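Local structure of uncharacterized protein (Listeria monocytogenes, 3MAB) at residues 36-40 and 54-59. The protein is of unknown function but carries a TfoX C-terminal domain of the helix-hairpin-helix clan, a kind of fold that often binds DNA. The protein carries 2 engineered substitutions. Numbering follows the deposited sequence.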
loop_
_atom_site.group_PDB
_atom_site.type_symbol
_atom_site.label_atom_id
_atom_site.label_comp_id
_atom_site.label_asym_id
_atom_site.label_seq_id
_atom_site.Cartn_x
_atom_site.Cartn_y
_atom_site.Cartn_z
ATOM N N SER B 36 7.229 -10.737 1.730
ATOM C CA SER B 36 6.699 -10.414 3.033
ATOM C C SER B 36 7.049 -11.455 4.077
ATOM O O SER B 36 7.309 -11.097 5.228
ATOM C CB SER B 36 5.211 -10.201 3.004
ATOM O OG SER B 36 4.542 -11.376 2.607
ATOM N N LYS B 37 7.021 -12.744 3.732
ATOM C CA LYS B 37 7.267 -13.771 4.740
ATOM C C LYS B 37 8.716 -13.715 5.239
ATOM O O LYS B 37 8.979 -13.771 6.444
ATOM C CB LYS B 37 6.940 -15.155 4.218
ATOM C CG LYS B 37 5.424 -15.361 3.993
ATOM C CD LYS B 37 5.229 -16.816 3.503
ATOM C CE LYS B 37 3.787 -17.085 3.108
ATOM N NZ LYS B 37 3.676 -18.162 2.062
ATOM N N GLU B 38 9.657 -13.606 4.302
ATOM C CA GLU B 38 11.070 -13.501 4.702
ATOM C C GLU B 38 11.287 -12.187 5.504
ATOM O O GLU B 38 11.946 -12.194 6.519
ATOM C CB GLU B 38 12.007 -13.528 3.514
ATOM C CG GLU B 38 13.455 -13.357 4.005
ATOM C CD GLU B 38 14.534 -13.540 2.992
ATOM O OE1 GLU B 38 14.385 -14.264 1.983
ATOM O OE2 GLU B 38 15.626 -12.931 3.217
ATOM N N ALA B 39 10.733 -11.080 5.038
ATOM C CA ALA B 39 10.933 -9.809 5.746
ATOM C C ALA B 39 10.364 -9.908 7.170
ATOM O O ALA B 39 10.992 -9.499 8.147
ATOM C CB ALA B 39 10.316 -8.686 4.969
ATOM N N PHE B 40 9.188 -10.497 7.283
ATOM C CA PHE B 40 8.563 -10.701 8.585
ATOM C C PHE B 40 9.453 -11.552 9.472
ATOM O O PHE B 40 9.650 -11.201 10.620
ATOM C CB PHE B 40 7.174 -11.334 8.481
ATOM C CG PHE B 40 6.520 -11.531 9.784
ATOM C CD1 PHE B 40 5.784 -10.513 10.326
ATOM C CD2 PHE B 40 6.634 -12.704 10.510
ATOM C CE1 PHE B 40 5.212 -10.624 11.551
ATOM C CE2 PHE B 40 6.020 -12.800 11.763
ATOM C CZ PHE B 40 5.307 -11.753 12.255
ATOM N N GLU B 54 1.752 -6.631 11.232
ATOM C CA GLU B 54 2.956 -6.306 10.494
ATOM C C GLU B 54 3.075 -7.189 9.209
ATOM O O GLU B 54 3.503 -6.728 8.145
ATOM C CB GLU B 54 4.222 -6.496 11.327
ATOM C CG GLU B 54 4.585 -5.410 12.249
ATOM C CD GLU B 54 4.024 -5.570 13.623
ATOM O OE1 GLU B 54 4.466 -4.795 14.476
ATOM O OE2 GLU B 54 3.174 -6.443 13.862
ATOM N N LEU B 55 2.705 -8.470 9.292
ATOM C CA LEU B 55 2.755 -9.342 8.113
ATOM C C LEU B 55 1.829 -8.912 7.006
ATOM O O LEU B 55 2.200 -8.842 5.850
ATOM C CB LEU B 55 2.456 -10.788 8.553
ATOM C CG LEU B 55 2.520 -11.871 7.499
ATOM C CD1 LEU B 55 3.867 -11.878 6.742
ATOM C CD2 LEU B 55 2.258 -13.203 8.113
ATOM N N TYR B 56 0.589 -8.616 7.351
ATOM C CA TYR B 56 -0.326 -8.028 6.394
ATOM C C TYR B 56 0.219 -6.747 5.801
ATOM O O TYR B 56 0.097 -6.538 4.569
ATOM C CB TYR B 56 -1.686 -7.761 7.052
ATOM C CG TYR B 56 -2.656 -8.922 7.240
ATOM C CD1 TYR B 56 -2.493 -10.133 6.615
ATOM C CD2 TYR B 56 -3.793 -8.733 7.995
ATOM C CE1 TYR B 56 -3.403 -11.199 6.817
ATOM C CE2 TYR B 56 -4.702 -9.817 8.191
ATOM C CZ TYR B 56 -4.479 -10.990 7.573
ATOM O OH TYR B 56 -5.419 -11.976 7.777
ATOM N N ALA B 57 0.778 -5.860 6.631
ATOM C CA ALA B 57 1.341 -4.601 6.146
ATOM C C ALA B 57 2.421 -4.807 5.123
ATOM O O ALA B 57 2.460 -4.150 4.085
ATOM C CB ALA B 57 1.891 -3.767 7.323
ATOM N N LEU B 58 3.289 -5.770 5.382
ATOM C CA LEU B 58 4.398 -6.069 4.523
ATOM C C LEU B 58 3.922 -6.635 3.185
ATOM O O LEU B 58 4.419 -6.251 2.127
ATOM C CB LEU B 58 5.380 -7.034 5.179
ATOM C CG LEU B 58 6.135 -6.450 6.330
ATOM C CD1 LEU B 58 6.881 -7.547 7.065
ATOM C CD2 LEU B 58 7.154 -5.420 5.913
ATOM N N GLU B 59 2.940 -7.554 3.201
ATOM C CA GLU B 59 2.430 -8.098 1.940
ATOM C C GLU B 59 1.718 -7.045 1.149
ATOM O O GLU B 59 1.872 -6.960 -0.072
ATOM C CB GLU B 59 1.498 -9.299 2.175
ATOM C CG GLU B 59 0.935 -9.950 0.947
ATOM C CD GLU B 59 1.968 -10.568 0.032
ATOM O OE1 GLU B 59 3.038 -10.955 0.534
ATOM O OE2 GLU B 59 1.707 -10.748 -1.181
HETATM O O HOH W 1 5.578 -11.380 -0.548
#
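Glu59 OE1 is gripped twice: by the hydroxyl of Ser36, whose OG donates to it over 2.6 Å and meets it nearly along the C-O axis, and by a water that donates to it over 2.8 Å. The same water accepts from Ser36 N at 2.9 Å, occupying an amide with no bond to the preceding turn, where the helix is kinked. Serine suits this place because OG, set between the backbone N and the carbonyl carbon (chi1 62°), lies against the carboxylate while the small CB lets the backbones approach; CA of Ser36 and CA of Glu59 lie 5.0 Å apart. Glu59 reaches the hydroxyl by bending at chi2 (63°), and its other oxygen, OE2, is bonded to Gln63, so the buried carboxylate is held at both oxygens.

Beyond this polar end the contact is apolar. Leu55 and Phe40 cross at about a right angle, with Leu55 CD1 against Phe40 CB at 3.8 Å, and the ring's edge turns to the CB of Glu54. Leu58 CD1 lies against the backbone of Phe40, 3.8 Å from its N, and beside the methyl of Ala39, small enough to admit both it and Leu20 of helix 14-22; the branched leucines bring methyls to the interface. Segments 36-40 and 54-59, on helices 28-46 and 52-63, cross at 135°, obliquely antiparallel, near the centre of a small all-helical domain, consistent with the helix-hairpin-helix clan.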